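PDB 5EK8: lipoxygenase from Cyanothece sp., which probably uses a non-heme iron to add molecular oxygen to polyunsaturated fatty acids, acting as a 9R-lipoxygenase. Local coordinates for residues A356-H359 with Y360-H364; H561-F564 with H565-W569; H570-V573 with N574-S578. All blocks are in the same frame, centred on the assembly; numbering follows the deposited sequence.

Contact 1 (A356-H359 with Y360-H364). With FE2 (Fe (II) ion), chain B.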
# COMPACT_ATOMS: atom_id res chain seq x y z
N ALA A 356 10.02 0.91 -6.69
CA ALA A 356 10.01 -0.54 -6.47
C ALA A 356 10.00 -0.89 -4.98
O ALA A 356 9.03 -1.46 -4.48
CB ALA A 356 11.21 -1.18 -7.14
N ILE A 357 11.08 -0.55 -4.28
CA ILE A 357 11.25 -0.95 -2.89
C ILE A 357 10.49 -0.07 -1.89
O ILE A 357 9.61 -0.57 -1.17
CB ILE A 357 12.73 -0.93 -2.48
CG1 ILE A 357 13.61 -1.64 -3.51
CG2 ILE A 357 12.88 -1.54 -1.11
CD1 ILE A 357 13.34 -3.11 -3.64
N GLU A 358 10.85 1.21 -1.81
CA GLU A 358 10.31 2.12 -0.80
C GLU A 358 8.80 2.29 -0.90
O GLU A 358 8.09 2.36 0.11
CB GLU A 358 10.98 3.48 -0.90
CG GLU A 358 12.49 3.42 -0.82
CD GLU A 358 12.95 2.63 0.38
OE1 GLU A 358 13.73 1.66 0.20
OE2 GLU A 358 12.53 2.98 1.51
N HIS A 359 8.30 2.36 -2.13
CA HIS A 359 6.89 2.53 -2.36
C HIS A 359 6.13 1.22 -2.47
O HIS A 359 5.52 0.76 -1.50
CB HIS A 359 6.68 3.34 -3.63
CG HIS A 359 5.32 3.95 -3.72
ND1 HIS A 359 4.85 4.54 -4.87
CD2 HIS A 359 4.34 4.08 -2.80
CE1 HIS A 359 3.63 5.00 -4.66
NE2 HIS A 359 3.30 4.74 -3.41
N TYR A 360 6.16 0.63 -3.66
CA TYR A 360 5.34 -0.54 -3.96
C TYR A 360 5.61 -1.72 -3.02
O TYR A 360 4.68 -2.32 -2.50
CB TYR A 360 5.54 -0.99 -5.40
CG TYR A 360 4.77 -2.24 -5.75
CD1 TYR A 360 3.38 -2.21 -5.88
CD2 TYR A 360 5.42 -3.45 -5.95
CE1 TYR A 360 2.67 -3.35 -6.19
CE2 TYR A 360 4.72 -4.59 -6.26
CZ TYR A 360 3.35 -4.54 -6.39
OH TYR A 360 2.67 -5.69 -6.70
N ALA A 361 6.88 -2.03 -2.80
CA ALA A 361 7.22 -3.17 -1.97
C ALA A 361 6.97 -2.90 -0.48
O ALA A 361 6.23 -3.64 0.17
CB ALA A 361 8.66 -3.56 -2.19
N LYS A 362 7.60 -1.86 0.05
CA LYS A 362 7.59 -1.61 1.49
C LYS A 362 6.25 -1.12 2.01
O LYS A 362 5.87 -1.43 3.14
CB LYS A 362 8.67 -0.59 1.86
CG LYS A 362 8.81 -0.39 3.37
CD LYS A 362 9.90 0.62 3.72
CE LYS A 362 11.26 0.17 3.22
NZ LYS A 362 12.35 1.07 3.69
N ALA A 363 5.52 -0.36 1.20
CA ALA A 363 4.25 0.19 1.66
C ALA A 363 3.08 -0.70 1.26
O ALA A 363 2.36 -1.20 2.12
CB ALA A 363 4.06 1.59 1.12
N HIS A 364 2.89 -0.90 -0.04
CA HIS A 364 1.71 -1.62 -0.52
C HIS A 364 1.71 -3.09 -0.15
O HIS A 364 0.87 -3.56 0.63
CB HIS A 364 1.60 -1.48 -2.04
CG HIS A 364 1.20 -0.12 -2.49
ND1 HIS A 364 -0.10 0.22 -2.80
CD2 HIS A 364 1.93 1.01 -2.70
CE1 HIS A 364 -0.16 1.49 -3.17
NE2 HIS A 364 1.07 1.99 -3.12
FE FE2 B . 0.86 4.45 -3.34
O HOH W 1 14.95 0.36 2.27

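Contact 2 (H561-F564 with H565-W569)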
# COMPACT_ATOMS: atom_id res chain seq x y z
N HIS A 561 3.83 -0.38 13.96
CA HIS A 561 4.40 -0.64 12.64
C HIS A 561 3.38 -0.40 11.52
O HIS A 561 3.60 0.41 10.60
CB HIS A 561 4.92 -2.08 12.59
CG HIS A 561 5.77 -2.38 11.40
ND1 HIS A 561 7.06 -1.89 11.26
CD2 HIS A 561 5.53 -3.12 10.30
CE1 HIS A 561 7.56 -2.32 10.12
NE2 HIS A 561 6.66 -3.07 9.52
N ILE A 562 2.25 -1.10 11.63
CA ILE A 562 1.16 -0.99 10.68
C ILE A 562 0.72 0.45 10.49
O ILE A 562 0.71 0.97 9.36
CB ILE A 562 -0.06 -1.83 11.13
CG1 ILE A 562 0.29 -3.32 11.12
CG2 ILE A 562 -1.27 -1.55 10.23
CD1 ILE A 562 -0.76 -4.19 11.79
N ILE A 563 0.37 1.11 11.59
CA ILE A 563 -0.11 2.48 11.54
C ILE A 563 0.94 3.39 10.91
O ILE A 563 0.62 4.24 10.09
CB ILE A 563 -0.48 3.02 12.93
CG1 ILE A 563 -1.69 2.26 13.48
CG2 ILE A 563 -0.80 4.50 12.86
CD1 ILE A 563 -2.08 2.66 14.88
N PHE A 564 2.20 3.20 11.29
CA PHE A 564 3.27 4.04 10.76
C PHE A 564 3.37 3.94 9.25
O PHE A 564 3.46 4.96 8.57
CB PHE A 564 4.62 3.68 11.37
CG PHE A 564 5.75 4.55 10.89
CD1 PHE A 564 6.53 4.19 9.80
CD2 PHE A 564 6.02 5.75 11.53
CE1 PHE A 564 7.57 5.00 9.36
CE2 PHE A 564 7.06 6.57 11.10
CZ PHE A 564 7.83 6.19 10.01
N HIS A 565 3.36 2.72 8.73
CA HIS A 565 3.56 2.58 7.30
C HIS A 565 2.31 2.86 6.46
O HIS A 565 2.42 3.24 5.30
CB HIS A 565 4.11 1.19 6.99
CG HIS A 565 5.53 1.03 7.43
ND1 HIS A 565 5.88 0.67 8.72
CD2 HIS A 565 6.70 1.23 6.77
CE1 HIS A 565 7.19 0.63 8.82
NE2 HIS A 565 7.72 0.97 7.66
N THR A 566 1.13 2.69 7.05
CA THR A 566 -0.10 2.95 6.31
C THR A 566 -0.44 4.44 6.29
O THR A 566 -1.21 4.89 5.44
CB THR A 566 -1.29 2.18 6.91
OG1 THR A 566 -1.34 2.41 8.32
CG2 THR A 566 -1.15 0.69 6.62
N THR A 567 0.11 5.20 7.23
CA THR A 567 -0.14 6.63 7.28
C THR A 567 1.05 7.46 6.80
O THR A 567 1.17 7.74 5.61
CB THR A 567 -0.52 7.08 8.71
OG1 THR A 567 0.57 6.79 9.60
CG2 THR A 567 -1.77 6.37 9.18
N LEU A 568 1.93 7.85 7.72
CA LEU A 568 3.04 8.74 7.37
C LEU A 568 3.97 8.23 6.27
O LEU A 568 4.29 8.98 5.36
CB LEU A 568 3.88 9.06 8.61
CG LEU A 568 5.10 9.92 8.28
CD1 LEU A 568 4.68 11.26 7.69
CD2 LEU A 568 6.00 10.11 9.49
N TRP A 569 4.42 6.98 6.36
CA TRP A 569 5.38 6.47 5.40
C TRP A 569 4.85 6.51 3.97
O TRP A 569 5.47 7.10 3.09
CB TRP A 569 5.80 5.03 5.74
CG TRP A 569 6.71 4.46 4.70
CD1 TRP A 569 6.40 3.52 3.76
CD2 TRP A 569 8.08 4.81 4.48
NE1 TRP A 569 7.50 3.25 2.97
CE2 TRP A 569 8.54 4.04 3.39
CE3 TRP A 569 8.96 5.70 5.09
CZ2 TRP A 569 9.85 4.13 2.92
CZ3 TRP A 569 10.26 5.79 4.61
CH2 TRP A 569 10.69 5.01 3.54

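Contact 3 (H570-V573 with N574-S578). With FE2 (Fe (II) ion), chain B.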
# COMPACT_ATOMS: atom_id res chain seq x y z
N HIS A 570 3.70 5.88 3.76
CA HIS A 570 3.11 5.86 2.43
C HIS A 570 2.78 7.27 1.96
O HIS A 570 2.93 7.57 0.79
CB HIS A 570 1.86 4.99 2.40
CG HIS A 570 1.12 5.07 1.10
ND1 HIS A 570 0.05 5.92 0.92
CD2 HIS A 570 1.31 4.43 -0.07
CE1 HIS A 570 -0.39 5.79 -0.32
NE2 HIS A 570 0.35 4.90 -0.94
N THR A 571 2.32 8.11 2.88
CA THR A 571 2.07 9.52 2.57
C THR A 571 3.31 10.15 1.98
O THR A 571 3.28 10.75 0.91
CB THR A 571 1.66 10.33 3.83
OG1 THR A 571 0.34 9.97 4.22
CG2 THR A 571 1.71 11.81 3.54
N TRP A 572 4.42 9.96 2.68
CA TRP A 572 5.68 10.59 2.32
C TRP A 572 6.17 10.11 0.97
O TRP A 572 6.54 10.91 0.12
CB TRP A 572 6.74 10.30 3.38
CG TRP A 572 7.96 11.15 3.23
CD1 TRP A 572 8.91 11.06 2.24
CD2 TRP A 572 8.38 12.20 4.10
NE1 TRP A 572 9.89 12.00 2.45
CE2 TRP A 572 9.58 12.71 3.58
CE3 TRP A 572 7.84 12.76 5.26
CZ2 TRP A 572 10.27 13.76 4.19
CZ3 TRP A 572 8.52 13.80 5.87
CH2 TRP A 572 9.72 14.29 5.33
N VAL A 573 6.15 8.79 0.77
CA VAL A 573 6.69 8.24 -0.47
C VAL A 573 5.79 8.56 -1.66
O VAL A 573 6.26 8.93 -2.73
CB VAL A 573 6.89 6.72 -0.36
CG1 VAL A 573 7.45 6.17 -1.66
CG2 VAL A 573 7.82 6.40 0.79
N ASN A 574 4.48 8.45 -1.45
CA ASN A 574 3.51 8.64 -2.53
C ASN A 574 3.35 10.10 -2.94
O ASN A 574 3.38 10.42 -4.12
CB ASN A 574 2.16 8.06 -2.12
CG ASN A 574 1.13 8.14 -3.22
OD1 ASN A 574 1.10 7.28 -4.10
ND2 ASN A 574 0.29 9.17 -3.17
N ASP A 575 3.18 10.98 -1.96
CA ASP A 575 2.92 12.38 -2.25
C ASP A 575 4.19 13.13 -2.65
O ASP A 575 4.15 14.33 -2.94
CB ASP A 575 2.27 13.07 -1.05
CG ASP A 575 0.90 12.48 -0.70
OD1 ASP A 575 0.39 11.65 -1.48
OD2 ASP A 575 0.34 12.87 0.35
N SER A 576 5.32 12.43 -2.67
CA SER A 576 6.58 13.03 -3.09
C SER A 576 6.91 12.65 -4.53
O SER A 576 7.96 13.03 -5.06
CB SER A 576 7.73 12.60 -2.18
OG SER A 576 7.51 13.04 -0.84
N GLN A 577 6.01 11.90 -5.16
CA GLN A 577 6.25 11.41 -6.51
C GLN A 577 6.33 12.55 -7.53
O GLN A 577 7.20 12.54 -8.41
CB GLN A 577 5.16 10.41 -6.91
CG GLN A 577 5.34 9.03 -6.31
CD GLN A 577 4.19 8.09 -6.64
OE1 GLN A 577 3.04 8.36 -6.30
NE2 GLN A 577 4.50 6.98 -7.30
N SER A 578 5.46 13.54 -7.41
CA SER A 578 5.53 14.69 -8.31
C SER A 578 6.78 15.52 -8.05
O SER A 578 7.43 15.96 -8.99
CB SER A 578 4.29 15.58 -8.16
OG SER A 578 3.45 15.43 -9.28
FE FE2 B . 0.86 4.45 -3.34

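Contact 1 (A356-H359 with Y360-H364)
His359 and His364 both bind the iron. NE2 of His359 and NE2 of His364 each lie 2.5 Å from the metal. The two imidazoles form an offset edge-to-face pair, with the edge of His364 turned toward the face of His359 and the planes 63° apart. The wider, pi-type winding of the helix here is consistent with two ligands five residues apart facing the same metal. Ala361 N donates to Ala356 O and Lys362 N to Ile357 O, both bonds of the pi-helical kind. His359 O accepts from Ala363 N at 2.9 Å and, weakly, from His364 N. A pi-helical turn carrying two iron histidines is a lipoxygenase hallmark. The far nitrogens of the rings are also held: His359 ND1 bonds Glu355, and His364 ND1 bonds Asn398. Held at both nitrogens, each ring has little freedom to turn about its CB-CG bond.

The other side of the turn is looser and holds the partly exposed Lys362. Glu358 and Lys362 run side by side, and the lysine bends near its tip (chi3 -60°). Its NZ meets Glu358 OE2 at 2.9 Å on the syn side, in a salt bridge. A water spans the pair, donating to Glu358 OE1 and accepting from Lys362 NZ.

Helix 337-377 packs here against two others. Helix 421-432 covers Ala356, Ile357 and Tyr360, while helix 549-574 lies against His359, Lys362 and Ala363.

Contact 2 (H561-F564 with H565-W569)
His565 is placed between the rings of His561 and Phe564. Its CE1 lies over a face of His561, the ring centroids of His561 and His565 being 4.3 Å apart. The two imidazole planes are 50° apart, an oblique pairing. Phe564 turns its edge to a face of His565, with CD1 nearest that face. His565 ND1 donates to His561 O at 3.0 Å, well above the carbonyl plane. The acceptor lies in the plane of the ring, which helps to set the ring's rotation. With CG beside the backbone N (chi1 -72°), the ring folds back over the preceding turn, where ND1 meets the carbonyl. His565 N also donates to His561 O.

These three rings form an aromatic cluster along helix 549-574. Thr566 and Thr567, the next two residues, repeat the double grip with their hydroxyls. Thr566 N and OG1 both donate to Ile562 O, and Thr567 N and OG1 to Ile563 O. Further on, Trp569 N reaches Phe564 O at 3.1 Å, a wider pi-type turn. Phe564 CE2 also packs on Leu568 CD2 at 4.0 Å.

Farther out, Trp440 meets all three rings of the cluster. Gln366 OE1 bonds His561 NE2, and Tyr459 OH bonds Thr567 OG1.

Contact 3 (H570-V573 with N574-S578)
His570 lies alongside Asn574, one turn on. Its NE2 binds the iron at 2.5 Å. The CB of Asn574 sits over a face of the imidazole in a CH-pi contact, 4.0 Å from the ring centroid. Ring and amide planes are only 18° apart, and both side chains point toward the metal. Asn574 OD1 is 2.9 Å from the iron, long for a coordination bond, yet it belongs to the iron site. The amide is also held by its neighbour: Asn574 ND2 donates to Asp575 OD1 at 3.0 Å, nearly in its own plane. Asp575 in turn forms a salt bridge with Arg663, so it acts as a second-shell residue.

Thr571 O accepts from Asp575 N, and Thr571 CG2 touches Asp575 OD2. The threonine hydroxyl bonds Thr567 O and Arg663 N. A type I beta turn runs from Asn574 to Gln577, closed by Gln577 N donating to Asn574 O, between helix 549-574 and helix 577-581.

Trp572 O takes the hydroxyl of Ser576, OG lying in the carbonyl plane. NE1 of Trp572 bonds the backbone O of Asn256 and of Gly257, while CD1 lies 3.9 Å from Ser576 OG. The backbone O of Val573 is 3.7 Å from Gln577 CG, and the Val573 side chain rests on His359 of helix 337-377.

Contacts 1 and 3 meet at the iron from two helices, their centres about 11 Å apart. His364 NE2 and His570 NE2 lie 3.7 Å from each other, and His359 NE2 is 3.4 Å from Asn574 OD1. The C-terminal OXT of Ile668 completes the site. Contact 2 lies just before contact 3 on helix 549-574 and stands back from the metal, the side chain of Trp569 being about 9 Å from it. It still joins the two iron-bearing helices: Trp569 NE1 is 3.1 Å from Glu358 O, a probable hydrogen bond, and Trp569 CZ2 packs on Lys362 CD at 3.6 Å.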